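Local structure of dihydrocoumarin hydrolase, AncDHCH1 (Pseudomonas sp., 6C2C) at residues T118-D123 against K146-W151; H203-G208 against Q243-S248; L224-H229 against G270-S275. The protein probably hydrolyses the lactone dihydrocoumarin at a two-zinc centre, as an ancestor-type relative of the organophosphate-degrading methyl-parathion hydrolase. One frame throughout, in Å; residues are numbered along the deposited sequence.

Interaction 1: T118-D123 against K146-W151; sequences THMHPD and KDADFW. With ZN (zinc ion), chain D; ZN (zinc ion), chain C.
M120 packs against helix 145-151 from within the zinc-binding H-x-H-x-D-H motif of the metallo-beta-lactamase superfamily, here H119 to H124, with the largest buried surface here. It illustrates how a residue set between two metal ligands can carry the packing while its neighbours turn to the metal. With CG beside the backbone N (chi1 -63°) and the chain extended beyond, the thioether slides past D147 and brings M120 CE to 3.8 Å from A148 CA. At its root, M120 CB lies 3.7 Å from W151 CD1, while the sulfur makes a more distant, oblique Met-aromatic contact with the indole.

D147 supplies the polar half. Its OD2 receives the amide of M120 (N to OD2 2.7 Å) nearly end-on to the C-O bond, although the N-H is bent to 139°. OD1 bonds to T206 OG1 and G208 N and weakly to W151 NE1, so with M120 N on OD2 both oxygens of this buried carboxylate have partners.

W151 offers the face of its six-membered ring to the edge of H121 in an offset edge-to-face pair, planes at 75° and centroids 5.2 Å apart; F167 and A171 of helix 162-180 also touch the indole. H121 ND1 binds zinc alongside H119 NE2 (2.1 Å from the metal), and the H119 ring is held in rotation from its other nitrogen, ND1, which donates in the ring plane to T118 OG1 at 2.9 Å.

Interaction 2: H203-G208 against Q243-S248; sequences HGHTPG and QFDSDS. With ZN (zinc ion), chain D.
H205 and D245 cross at about a right angle, the imidazole and carboxylate planes 86° apart; the ring's edge faces a single oxygen. H205 ND1 donates to D245 OD1 at 2.7 Å; the bond is nearly straight at 174°, lies in the ring plane and uses the lone pair of OD1 directed away from OD2. OD2 is taken by I242 N. The CB of H205 sets off away from segment 243-248, but the trans placement of CG relative to the backbone N (chi1 180°) carries the ring back to it.

At a metallo-beta-lactamase-type zinc site this is a His-carboxylate hydrogen bond in which a second-shell acid holds a first-shell ligand: H205 NE2 binds zinc at 2.3 Å, and D245 fixes the ring's rotation from the opposite nitrogen, probably making it a more electron-rich ligand. F244 adds its CB, 3.8 Å from H205 CE1.

Behind the ring the backbones pair. S246 N donates to H205 O at 2.8 Å, and D247 N reaches G204 O at 3.0 Å. S246 turns its side chain to the other loop, OG lying 3.7 Å from P207 CD. The carboxylate of D247, at the N-cap of helix 248-265, instead takes A250 N through OD1.

Interaction 3: L224-H229 against G270-S275; sequences LGDLIH and GAAHLS. With ZN (zinc ion), chain C; ZN (zinc ion), chain D.
D226 and H273 meet over a zinc ion at the ends of two adjacent parallel strands, 219-223 and 268-270, in the alpha-beta/beta-alpha sandwich of the metallo-beta-lactamase fold. As is usual in such folds, the ligands are carried by the loops that leave the sheet, and the contact divides into a closely packed part, made of direct backbone bonds and apolar contacts, and a looser one mediated by water.

The tight part begins where the strands end. L224 N donates to G270 O at 2.7 Å, with a water beside the bond that accepts from G225 N, and A272 N continues the pairing to G225 O. From L224 to L227 the chain reverses in a type II' beta turn, whose positive phi at G225 (63°) favours glycine. Further along, I228 CG2 touches both A271 CB and L274 CD2, 4.0 Å from each; I228 and L274 cross at about a right angle, and F235 covers both.

At the metals D226 is the bridging ligand. Its OD2 is 2.1 Å from one zinc and 2.2 Å from the other, in the plane of the H273 ring and at its edge. The carboxylate is turned 53° from the ring, and OD1 lies 3.1 Å from H273 CD2. A272 CB sits over one face of the imidazole, and H273 ND1 is bonded to S68 O, which steadies the ring from its far side.

The looser part lies toward H229. Its ring runs side by side with that of H273, planes 26° apart but slid so far that they barely overlap. One water links the two parts, donating to G225 O and I228 O while accepting from H273 N; another donates weakly to H229 O and more firmly, at 2.8 Å, to H273 O.

All three interactions converge on one dinuclear zinc site, each from a different part of the fold. Interactions 1 and 3 are buried, and both supply ligands to both metals; interaction 2 is only partly buried and serves a single zinc. Their chemistry follows their place. Interaction 1 sets a loop against a helix through aromatic and thioether packing round one carboxylate, interaction 2 joins two loops by backbone bonds and a second-shell acid, and interaction 3, nearest the centre of the chain, extends strand pairing into a water-bridged metal loop. The carboxylate at the heart of interaction 1 also holds 203-208, while H205 and H229 bring 203-208 against 224-229.

Interaction 1: T118-D123 against K146-W151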
ATOM      1  N   THR A 118       7.032  -2.061  -1.425  1.00  8.41           N
ATOM      2  CA  THR A 118       6.837  -3.144  -0.456  1.00  8.79           C
ATOM      3  C   THR A 118       6.841  -4.506  -1.154  1.00  9.64           C
ATOM      4  O   THR A 118       7.437  -5.453  -0.655  1.00 11.17           O
ATOM      5  CB  THR A 118       5.514  -2.953   0.318  1.00  9.87           C
ATOM      6  OG1 THR A 118       4.390  -2.928  -0.600  1.00 11.32           O
ATOM      7  CG2 THR A 118       5.559  -1.684   1.194  1.00  9.87           C
ATOM      8  N   HIS A 119       6.264  -4.574  -2.347  1.00  9.54           N
ATOM      9  CA  HIS A 119       6.255  -5.783  -3.151  1.00 12.12           C
ATOM     10  C   HIS A 119       5.773  -5.431  -4.546  1.00 11.22           C
ATOM     11  O   HIS A 119       5.122  -4.400  -4.751  1.00 10.74           O
ATOM     12  CB  HIS A 119       5.360  -6.867  -2.530  1.00 10.47           C
ATOM     13  CG  HIS A 119       3.895  -6.539  -2.449  1.00  9.79           C
ATOM     14  ND1 HIS A 119       3.391  -5.450  -1.750  1.00 10.81           N
ATOM     15  CD2 HIS A 119       2.820  -7.195  -2.962  1.00 10.39           C
ATOM     16  CE1 HIS A 119       2.065  -5.444  -1.839  1.00 11.66           C
ATOM     17  NE2 HIS A 119       1.678  -6.511  -2.539  1.00  9.28           N
ATOM     18  N   MET A 120       6.112  -6.287  -5.518  1.00 10.95           N
ATOM     19  CA  MET A 120       5.852  -5.902  -6.918  1.00 11.49           C
ATOM     20  C   MET A 120       4.502  -6.342  -7.461  1.00 13.09           C
ATOM     21  O   MET A 120       4.382  -6.594  -8.651  1.00 16.29           O
ATOM     22  CB  MET A 120       6.983  -6.413  -7.810  1.00 11.75           C
ATOM     23  CG  MET A 120       8.317  -5.747  -7.397  1.00 11.78           C
ATOM     24  SD  MET A 120       9.638  -6.217  -8.562  1.00 15.25           S
ATOM     25  CE  MET A 120      10.981  -5.303  -7.788  1.00 12.77           C
ATOM     26  N   HIS A 121       3.444  -6.302  -6.675  1.00 10.93           N
ATOM     27  CA  HIS A 121       2.113  -6.433  -7.219  1.00 11.04           C
ATOM     28  C   HIS A 121       1.726  -5.182  -7.979  1.00 13.04           C
ATOM     29  O   HIS A 121       2.290  -4.097  -7.764  1.00 11.55           O
ATOM     30  CB  HIS A 121       1.127  -6.730  -6.084  1.00 11.08           C
ATOM     31  CG  HIS A 121       1.134  -8.162  -5.640  1.00 10.75           C
ATOM     32  ND1 HIS A 121       0.525  -8.616  -4.495  1.00 11.22           N
ATOM     33  CD2 HIS A 121       1.690  -9.271  -6.214  1.00 12.61           C
ATOM     34  CE1 HIS A 121       0.682  -9.922  -4.359  1.00 14.81           C
ATOM     35  NE2 HIS A 121       1.382 -10.342  -5.401  1.00 11.23           N
ATOM     36  N   PRO A 122       0.783  -5.299  -8.907  1.00 13.92           N
ATOM     37  CA  PRO A 122       0.520  -4.190  -9.829  1.00 12.68           C
ATOM     38  C   PRO A 122       0.045  -2.935  -9.164  1.00 10.91           C
ATOM     39  O   PRO A 122       0.359  -1.858  -9.656  1.00 11.05           O
ATOM     40  CB  PRO A 122      -0.582  -4.735 -10.742  1.00 13.85           C
ATOM     41  CG  PRO A 122      -1.169  -5.823  -9.965  1.00 17.78           C
ATOM     42  CD  PRO A 122      -0.008  -6.482  -9.256  1.00 14.54           C
ATOM     43  N   ASP A 123      -0.676  -3.051  -8.071  1.00 11.20           N
ATOM     44  CA  ASP A 123      -1.210  -1.904  -7.344  1.00 11.69           C
ATOM     45  C   ASP A 123      -0.179  -1.283  -6.444  1.00 12.44           C
ATOM     46  O   ASP A 123      -0.497  -0.330  -5.736  1.00 11.57           O
ATOM     47  CB  ASP A 123      -2.428  -2.314  -6.519  1.00  9.41           C
ATOM     48  CG  ASP A 123      -2.163  -3.540  -5.567  1.00 10.47           C
ATOM     49  OD1 ASP A 123      -1.569  -4.563  -5.898  1.00 12.18           O
ATOM     50  OD2 ASP A 123      -2.595  -3.444  -4.446  1.00  9.34           O
ATOM     51  N   LYS A 146      14.789 -10.582  -3.709  1.00 11.38           N
ATOM     52  CA  LYS A 146      13.960 -11.746  -3.935  1.00 11.30           C
ATOM     53  C   LYS A 146      12.663 -11.470  -4.696  1.00 13.09           C
ATOM     54  O   LYS A 146      12.209 -12.291  -5.396  1.00 14.10           O
ATOM     55  CB  LYS A 146      13.589 -12.452  -2.654  1.00 14.99           C
ATOM     56  CG  LYS A 146      14.715 -13.155  -1.976  1.00 15.70           C
ATOM     57  CD  LYS A 146      14.278 -13.691  -0.638  1.00 24.30           C
ATOM     58  CE  LYS A 146      15.433 -14.443  -0.059  1.00 33.87           C
ATOM     59  NZ  LYS A 146      15.117 -15.867  -0.115  1.00 40.20           N
ATOM     60  N   ASP A 147      12.128 -10.265  -4.519  1.00 10.60           N
ATOM     61  CA  ASP A 147      10.916  -9.849  -5.206  1.00 11.47           C
ATOM     62  C   ASP A 147      11.283  -9.526  -6.647  1.00 13.24           C
ATOM     63  O   ASP A 147      10.552  -9.867  -7.576  1.00 13.82           O
ATOM     64  CB  ASP A 147      10.303  -8.626  -4.526  1.00 19.90           C
ATOM     65  CG  ASP A 147       8.836  -8.817  -4.194  1.00 21.07           C
ATOM     66  OD1 ASP A 147       8.466  -9.924  -3.748  1.00 19.90           O
ATOM     67  OD2 ASP A 147       8.053  -7.862  -4.378  1.00 19.90           O
ATOM     68  N   ALA A 148      12.424  -8.864  -6.828  1.00 12.48           N
ATOM     69  CA  ALA A 148      12.892  -8.523  -8.160  1.00 12.31           C
ATOM     70  C   ALA A 148      13.168  -9.780  -8.987  1.00 13.70           C
ATOM     71  O   ALA A 148      12.731  -9.911 -10.047  1.00 12.96           O
ATOM     72  CB  ALA A 148      14.166  -7.696  -8.084  1.00 13.71           C
ATOM     73  N   ASP A 149      13.858 -10.720  -8.389  1.00 12.59           N
ATOM     74  CA  ASP A 149      14.213 -11.881  -9.110  1.00 13.79           C
ATOM     75  C   ASP A 149      13.034 -12.820  -9.377  1.00 15.38           C
ATOM     76  O   ASP A 149      13.100 -13.615 -10.275  1.00 16.91           O
ATOM     77  CB  ASP A 149      15.371 -12.593  -8.421  1.00 14.04           C
ATOM     78  CG  ASP A 149      16.678 -11.829  -8.515  1.00 15.87           C
ATOM     79  OD1 ASP A 149      16.748 -10.785  -9.197  1.00 15.90           O
ATOM     80  OD2 ASP A 149      17.604 -12.329  -7.881  1.00 14.91           O
ATOM     81  N   PHE A 150      11.988 -12.744  -8.555  1.00 12.63           N
ATOM     82  CA  PHE A 150      10.790 -13.509  -8.862  1.00 12.11           C
ATOM     83  C   PHE A 150       9.930 -12.850  -9.933  1.00 13.51           C
ATOM     84  O   PHE A 150       9.666 -13.448 -10.979  1.00 13.30           O
ATOM     85  CB  PHE A 150       9.962 -13.731  -7.597  1.00 12.32           C
ATOM     86  CG  PHE A 150       8.749 -14.575  -7.844  1.00 13.26           C
ATOM     87  CD1 PHE A 150       8.918 -15.917  -8.213  1.00 17.03           C
ATOM     88  CD2 PHE A 150       7.477 -14.026  -7.813  1.00 16.87           C
ATOM     89  CE1 PHE A 150       7.799 -16.729  -8.513  1.00 15.62           C
ATOM     90  CE2 PHE A 150       6.323 -14.861  -8.101  1.00 15.01           C
ATOM     91  CZ  PHE A 150       6.523 -16.181  -8.456  1.00 16.08           C
ATOM     92  N   TRP A 151       9.489 -11.612  -9.709  1.00 11.77           N
ATOM     93  CA  TRP A 151       8.528 -11.008 -10.617  1.00 11.37           C
ATOM     94  C   TRP A 151       9.135 -10.523 -11.924  1.00 13.46           C
ATOM     95  O   TRP A 151       8.397 -10.351 -12.885  1.00 13.80           O
ATOM     96  CB  TRP A 151       7.867  -9.823  -9.930  1.00 11.24           C
ATOM     97  CG  TRP A 151       7.133 -10.223  -8.669  1.00 14.02           C
ATOM     98  CD1 TRP A 151       7.552 -10.029  -7.399  1.00 13.92           C
ATOM     99  CD2 TRP A 151       5.895 -10.961  -8.587  1.00 11.30           C
ATOM    100  NE1 TRP A 151       6.621 -10.563  -6.497  1.00 15.98           N
ATOM    101  CE2 TRP A 151       5.587 -11.106  -7.207  1.00 15.91           C
ATOM    102  CE3 TRP A 151       4.964 -11.435  -9.552  1.00 14.90           C
ATOM    103  CZ2 TRP A 151       4.452 -11.799  -6.755  1.00 14.06           C
ATOM    104  CZ3 TRP A 151       3.815 -12.073  -9.108  1.00 16.02           C
ATOM    105  CH2 TRP A 151       3.552 -12.241  -7.720  1.00 15.76           C
TER
HETATM  106 ZN    ZN D 402      -0.285  -7.316  -2.805  1.00 16.15          ZN
HETATM  107 ZN    ZN C 401      -1.673  -4.655  -2.697  1.00 13.83          ZN
HETATM  108  O   HOH W   1      -1.261  -6.072  -3.830  1.00  8.83           O
HETATM  109  O   HOH W   2      -2.221  -8.424  -2.776  1.00 14.26           O

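Interaction 2: H203-G208 against Q243-S248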
ATOM      1  N   HIS A 203       8.583 -11.237   4.486  1.00 12.34           N
ATOM      2  CA  HIS A 203       8.319 -12.124   3.393  1.00 11.61           C
ATOM      3  C   HIS A 203       7.163 -13.082   3.576  1.00 12.25           C
ATOM      4  O   HIS A 203       7.010 -13.593   4.604  1.00 14.48           O
ATOM      5  CB  HIS A 203       9.579 -12.920   3.066  1.00 12.68           C
ATOM      6  CG  HIS A 203      10.787 -12.072   2.822  1.00 10.02           C
ATOM      7  ND1 HIS A 203      12.064 -12.566   2.769  1.00 14.76           N
ATOM      8  CD2 HIS A 203      10.890 -10.756   2.568  1.00 10.67           C
ATOM      9  CE1 HIS A 203      12.896 -11.571   2.514  1.00 12.59           C
ATOM     10  NE2 HIS A 203      12.205 -10.466   2.378  1.00 13.11           N
ATOM     11  N   GLY A 204       6.389 -13.277   2.514  1.00 12.70           N
ATOM     12  CA  GLY A 204       5.288 -14.212   2.555  1.00 13.17           C
ATOM     13  C   GLY A 204       4.247 -13.838   1.542  1.00 11.59           C
ATOM     14  O   GLY A 204       3.972 -14.581   0.707  1.00 13.10           O
ATOM     15  N   HIS A 205       3.674 -12.661   1.688  1.00 11.29           N
ATOM     16  CA  HIS A 205       2.693 -12.185   0.722  1.00 10.43           C
ATOM     17  C   HIS A 205       3.263 -12.270  -0.716  1.00 11.25           C
ATOM     18  O   HIS A 205       2.583 -12.579  -1.628  1.00 11.74           O
ATOM     19  CB  HIS A 205       2.253 -10.777   1.062  1.00 10.91           C
ATOM     20  CG  HIS A 205       1.262 -10.213   0.120  1.00  9.90           C
ATOM     21  ND1 HIS A 205       0.002 -10.723  -0.034  1.00  8.97           N
ATOM     22  CD2 HIS A 205       1.352  -9.175  -0.721  1.00 11.38           C
ATOM     23  CE1 HIS A 205      -0.632 -10.017  -0.933  1.00 11.19           C
ATOM     24  NE2 HIS A 205       0.174  -9.089  -1.374  1.00 12.34           N
ATOM     25  N   THR A 206       4.539 -11.918  -0.799  1.00 11.09           N
ATOM     26  CA  THR A 206       5.373 -12.217  -1.959  1.00 12.81           C
ATOM     27  C   THR A 206       6.733 -12.647  -1.422  1.00 13.18           C
ATOM     28  O   THR A 206       7.062 -12.344  -0.279  1.00 11.51           O
ATOM     29  CB  THR A 206       5.518 -11.003  -2.886  1.00 10.56           C
ATOM     30  OG1 THR A 206       6.286  -9.983  -2.213  1.00 11.86           O
ATOM     31  CG2 THR A 206       4.154 -10.488  -3.351  1.00 11.52           C
ATOM     32  N   PRO A 207       7.600 -13.218  -2.272  1.00 13.21           N
ATOM     33  CA  PRO A 207       8.898 -13.695  -1.798  1.00 12.58           C
ATOM     34  C   PRO A 207       9.781 -12.627  -1.179  1.00 11.01           C
ATOM     35  O   PRO A 207      10.579 -12.938  -0.281  1.00 11.98           O
ATOM     36  CB  PRO A 207       9.528 -14.271  -3.075  1.00 12.96           C
ATOM     37  CG  PRO A 207       8.351 -14.717  -3.901  1.00 11.17           C
ATOM     38  CD  PRO A 207       7.251 -13.684  -3.629  1.00 13.31           C
ATOM     39  N   GLY A 208       9.654 -11.377  -1.657  1.00 11.09           N
ATOM     40  CA  GLY A 208      10.438 -10.266  -1.124  1.00 10.87           C
ATOM     41  C   GLY A 208       9.599  -9.183  -0.474  1.00 10.87           C
ATOM     42  O   GLY A 208      10.092  -8.048  -0.395  1.00 11.78           O
ATOM     43  N   GLN A 243      -5.967 -15.296  -1.199  0.59 15.89           N
ATOM     44  CA  GLN A 243      -5.407 -15.950  -2.377  0.59 16.63           C
ATOM     45  C   GLN A 243      -4.236 -15.160  -2.953  0.59 17.15           C
ATOM     46  O   GLN A 243      -3.338 -15.767  -3.562  0.59 17.19           O
ATOM     47  CB  GLN A 243      -6.497 -16.168  -3.433  0.59 19.12           C
ATOM     48  CG  GLN A 243      -7.479 -17.300  -3.072  0.59 16.43           C
ATOM     49  CD  GLN A 243      -8.535 -17.497  -4.140  0.59 22.74           C
ATOM     50  OE1 GLN A 243      -9.711 -17.685  -3.846  0.59 27.54           O
ATOM     51  NE2 GLN A 243      -8.108 -17.481  -5.391  0.59 26.12           N
ATOM     52  N   PHE A 244      -4.216 -13.820  -2.754  1.00 13.19           N
ATOM     53  CA  PHE A 244      -3.126 -13.021  -3.293  1.00 15.01           C
ATOM     54  C   PHE A 244      -1.768 -13.355  -2.670  1.00 14.53           C
ATOM     55  O   PHE A 244      -0.752 -12.901  -3.191  1.00 14.46           O
ATOM     56  CB  PHE A 244      -3.395 -11.524  -3.070  1.00 12.86           C
ATOM     57  CG  PHE A 244      -4.661 -11.011  -3.693  1.00 15.63           C
ATOM     58  CD1 PHE A 244      -5.032 -11.381  -4.984  1.00 20.23           C
ATOM     59  CD2 PHE A 244      -5.482 -10.126  -2.970  1.00 15.94           C
ATOM     60  CE1 PHE A 244      -6.182 -10.880  -5.551  1.00 22.50           C
ATOM     61  CE2 PHE A 244      -6.631  -9.629  -3.543  1.00 19.06           C
ATOM     62  CZ  PHE A 244      -6.960  -9.986  -4.840  1.00 20.92           C
ATOM     63  N   ASP A 245      -1.718 -14.027  -1.531  1.00 11.50           N
ATOM     64  CA  ASP A 245      -0.446 -14.373  -0.902  1.00 12.51           C
ATOM     65  C   ASP A 245       0.300 -15.409  -1.717  1.00 17.99           C
ATOM     66  O   ASP A 245      -0.272 -16.444  -2.054  1.00 16.49           O
ATOM     67  CB  ASP A 245      -0.669 -14.964   0.500  1.00 13.27           C
ATOM     68  CG  ASP A 245      -1.255 -13.954   1.485  1.00 16.36           C
ATOM     69  OD1 ASP A 245      -0.920 -12.751   1.439  1.00 15.12           O
ATOM     70  OD2 ASP A 245      -2.036 -14.395   2.357  1.00 14.29           O
ATOM     71  N   SER A 246       1.587 -15.164  -2.004  1.00 12.45           N
ATOM     72  CA  SER A 246       2.424 -16.234  -2.581  1.00 15.22           C
ATOM     73  C   SER A 246       2.592 -17.436  -1.643  1.00 17.32           C
ATOM     74  O   SER A 246       2.593 -18.590  -2.091  1.00 15.95           O
ATOM     75  CB  SER A 246       3.805 -15.662  -2.948  1.00 15.59           C
ATOM     76  OG  SER A 246       3.693 -14.781  -4.058  1.00 13.40           O
ATOM     77  N   ASP A 247       2.863 -17.188  -0.370  1.00 14.53           N
ATOM     78  CA  ASP A 247       3.023 -18.214   0.673  1.00 15.79           C
ATOM     79  C   ASP A 247       2.098 -17.808   1.828  1.00 16.74           C
ATOM     80  O   ASP A 247       2.424 -16.888   2.603  1.00 16.45           O
ATOM     81  CB  ASP A 247       4.489 -18.293   1.090  1.00 18.01           C
ATOM     82  CG  ASP A 247       4.747 -19.315   2.174  1.00 18.82           C
ATOM     83  OD1 ASP A 247       3.802 -19.755   2.867  1.00 18.72           O
ATOM     84  OD2 ASP A 247       5.948 -19.710   2.321  1.00 20.92           O
ATOM     85  N   SER A 248       0.941 -18.487   1.934  1.00 16.82           N
ATOM     86  CA  SER A 248      -0.035 -18.030   2.915  1.00 17.04           C
ATOM     87  C   SER A 248       0.407 -18.339   4.337  1.00 18.43           C
ATOM     88  O   SER A 248       0.073 -17.581   5.249  1.00 16.26           O
ATOM     89  CB  SER A 248      -1.413 -18.613   2.631  1.00 21.27           C
ATOM     90  OG  SER A 248      -1.366 -20.010   2.551  1.00 26.40           O
TER
HETATM   91 ZN    ZN D 402      -0.285  -7.316  -2.805  1.00 16.15          ZN
HETATM   92  O   HOH W   1      -1.261  -6.072  -3.830  1.00  8.83           O
HETATM   93  O   HOH W   2      -2.221  -8.424  -2.776  1.00 14.26           O

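Interaction 3: L224-H229 against G270-S275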
ATOM      1  N   LEU A 224       3.386  -1.289   6.442  1.00 11.13           N
ATOM      2  CA  LEU A 224       3.296  -2.752   6.438  1.00 11.33           C
ATOM      3  C   LEU A 224       2.987  -3.335   5.064  1.00 11.13           C
ATOM      4  O   LEU A 224       2.786  -4.554   4.955  1.00 12.27           O
ATOM      5  CB  LEU A 224       2.173  -3.193   7.383  1.00 13.55           C
ATOM      6  CG  LEU A 224       2.398  -2.832   8.832  1.00 13.78           C
ATOM      7  CD1 LEU A 224       1.154  -3.312   9.592  1.00 17.96           C
ATOM      8  CD2 LEU A 224       3.610  -3.494   9.403  1.00 15.52           C
ATOM      9  N   GLY A 225       2.811  -2.488   4.052  1.00  9.02           N
ATOM     10  CA  GLY A 225       2.531  -3.048   2.716  1.00  9.11           C
ATOM     11  C   GLY A 225       1.221  -3.808   2.742  1.00 11.82           C
ATOM     12  O   GLY A 225       0.201  -3.290   3.206  1.00 10.78           O
ATOM     13  N   ASP A 226       1.277  -5.031   2.281  1.00  9.58           N
ATOM     14  CA  ASP A 226       0.124  -5.899   2.257  1.00  8.59           C
ATOM     15  C   ASP A 226       0.070  -7.045   3.319  1.00 11.33           C
ATOM     16  O   ASP A 226      -0.300  -8.143   3.030  1.00 10.57           O
ATOM     17  CB  ASP A 226      -0.040  -6.485   0.862  1.00 12.45           C
ATOM     18  CG  ASP A 226      -0.598  -5.501  -0.157  1.00 13.59           C
ATOM     19  OD1 ASP A 226      -0.663  -4.371   0.076  1.00 10.45           O
ATOM     20  OD2 ASP A 226      -0.890  -5.969  -1.192  1.00 11.00           O
ATOM     21  N   LEU A 227       0.557  -6.742   4.499  1.00  9.31           N
ATOM     22  CA  LEU A 227       0.355  -7.694   5.599  1.00 11.90           C
ATOM     23  C   LEU A 227      -1.119  -7.828   5.973  1.00 13.73           C
ATOM     24  O   LEU A 227      -1.458  -8.725   6.737  1.00 13.63           O
ATOM     25  CB  LEU A 227       1.157  -7.297   6.836  1.00 11.46           C
ATOM     26  CG  LEU A 227       2.679  -7.315   6.770  1.00 14.60           C
ATOM     27  CD1 LEU A 227       3.362  -7.247   8.142  1.00 13.48           C
ATOM     28  CD2 LEU A 227       3.262  -8.457   5.913  1.00 13.69           C
ATOM     29  N   ILE A 228      -2.012  -6.960   5.476  1.00 11.87           N
ATOM     30  CA  ILE A 228      -3.441  -7.109   5.742  1.00 12.62           C
ATOM     31  C   ILE A 228      -4.206  -6.663   4.500  1.00 13.98           C
ATOM     32  O   ILE A 228      -3.761  -5.773   3.771  1.00 12.72           O
ATOM     33  CB  ILE A 228      -3.837  -6.330   7.010  1.00 14.74           C
ATOM     34  CG1 ILE A 228      -5.338  -6.482   7.364  1.00 17.69           C
ATOM     35  CG2 ILE A 228      -3.512  -4.876   6.827  1.00 14.82           C
ATOM     36  CD1 ILE A 228      -5.629  -6.439   8.900  1.00 17.04           C
ATOM     37  N   HIS A 229      -5.352  -7.328   4.215  1.00 11.42           N
ATOM     38  CA  HIS A 229      -6.222  -6.905   3.142  1.00 11.89           C
ATOM     39  C   HIS A 229      -7.623  -6.560   3.583  1.00 12.32           C
ATOM     40  O   HIS A 229      -8.281  -5.756   2.909  1.00 13.76           O
ATOM     41  CB  HIS A 229      -6.370  -7.968   2.037  1.00 14.55           C
ATOM     42  CG  HIS A 229      -5.120  -8.157   1.240  1.00 13.10           C
ATOM     43  ND1 HIS A 229      -4.022  -8.832   1.749  1.00 12.86           N
ATOM     44  CD2 HIS A 229      -4.781  -7.736  -0.003  1.00 11.93           C
ATOM     45  CE1 HIS A 229      -3.071  -8.832   0.835  1.00 13.79           C
ATOM     46  NE2 HIS A 229      -3.508  -8.207  -0.247  1.00 12.80           N
ATOM     47  N   GLY A 270       1.081   1.982   9.025  1.00 10.15           N
ATOM     48  CA  GLY A 270       0.359   2.377   7.832  1.00 10.85           C
ATOM     49  C   GLY A 270       0.313   1.181   6.909  1.00 12.86           C
ATOM     50  O   GLY A 270       1.324   0.487   6.716  1.00 16.81           O
ATOM     51  N   ALA A 271      -0.846   0.935   6.335  1.00 10.05           N
ATOM     52  CA  ALA A 271      -0.988  -0.257   5.511  1.00 10.85           C
ATOM     53  C   ALA A 271      -1.749   0.060   4.217  1.00 11.21           C
ATOM     54  O   ALA A 271      -2.750   0.781   4.232  1.00 10.80           O
ATOM     55  CB  ALA A 271      -1.719  -1.321   6.312  1.00 12.00           C
ATOM     56  N   ALA A 272      -1.268  -0.525   3.088  1.00  9.65           N
ATOM     57  CA  ALA A 272      -1.744  -0.220   1.726  1.00  8.79           C
ATOM     58  C   ALA A 272      -3.239  -0.456   1.519  1.00  9.50           C
ATOM     59  O   ALA A 272      -3.849   0.254   0.701  1.00 11.02           O
ATOM     60  CB  ALA A 272      -0.987  -1.077   0.694  1.00  9.46           C
ATOM     61  N   HIS A 273      -3.855  -1.401   2.279  1.00 11.09           N
ATOM     62  CA  HIS A 273      -5.257  -1.757   2.025  1.00  8.13           C
ATOM     63  C   HIS A 273      -6.132  -1.583   3.256  1.00 12.68           C
ATOM     64  O   HIS A 273      -7.236  -2.134   3.314  1.00 12.44           O
ATOM     65  CB  HIS A 273      -5.379  -3.199   1.451  1.00  7.59           C
ATOM     66  CG  HIS A 273      -4.639  -3.323   0.133  1.00  9.37           C
ATOM     67  ND1 HIS A 273      -4.787  -2.417  -0.896  1.00  9.04           N
ATOM     68  CD2 HIS A 273      -3.699  -4.197  -0.261  1.00  9.50           C
ATOM     69  CE1 HIS A 273      -3.973  -2.743  -1.898  1.00 12.95           C
ATOM     70  NE2 HIS A 273      -3.311  -3.812  -1.536  1.00  9.28           N
ATOM     71  N   LEU A 274      -5.697  -0.780   4.225  1.00 10.55           N
ATOM     72  CA  LEU A 274      -6.603  -0.297   5.273  1.00 10.08           C
ATOM     73  C   LEU A 274      -7.266   0.987   4.744  1.00 11.57           C
ATOM     74  O   LEU A 274      -6.661   1.747   3.976  1.00 12.69           O
ATOM     75  CB  LEU A 274      -5.825   0.027   6.555  1.00 10.18           C
ATOM     76  CG  LEU A 274      -5.249  -1.215   7.226  1.00 13.39           C
ATOM     77  CD1 LEU A 274      -4.559  -0.842   8.502  1.00 14.31           C
ATOM     78  CD2 LEU A 274      -6.413  -2.224   7.506  1.00 13.05           C
ATOM     79  N   SER A 275      -8.527   1.183   5.127  1.00  8.83           N
ATOM     80  CA  SER A 275      -9.299   2.322   4.638  1.00 10.23           C
ATOM     81  C   SER A 275      -8.497   3.623   4.742  1.00 11.17           C
ATOM     82  O   SER A 275      -7.988   3.958   5.815  1.00 11.62           O
ATOM     83  CB  SER A 275     -10.582   2.386   5.492  1.00 15.65           C
ATOM     84  OG  SER A 275     -11.432   3.486   5.176  1.00 14.29           O
TER
HETATM   85 ZN    ZN C 401      -1.673  -4.655  -2.697  1.00 13.83          ZN
HETATM   86 ZN    ZN D 402      -0.285  -7.316  -2.805  1.00 16.15          ZN
HETATM   87  O   HOH W   3       2.246   0.349   3.451  1.00 10.54           O
HETATM   88  O   HOH W   4      -2.504  -3.343   3.775  1.00 11.68           O
HETATM   89  O   HOH W   5      -9.098  -3.356   5.060  1.00 14.45           O
HETATM   90  O   HOH W   1      -1.261  -6.072  -3.830  1.00  8.83           O
HETATM   91  O   HOH W   2      -2.221  -8.424  -2.776  1.00 14.26           O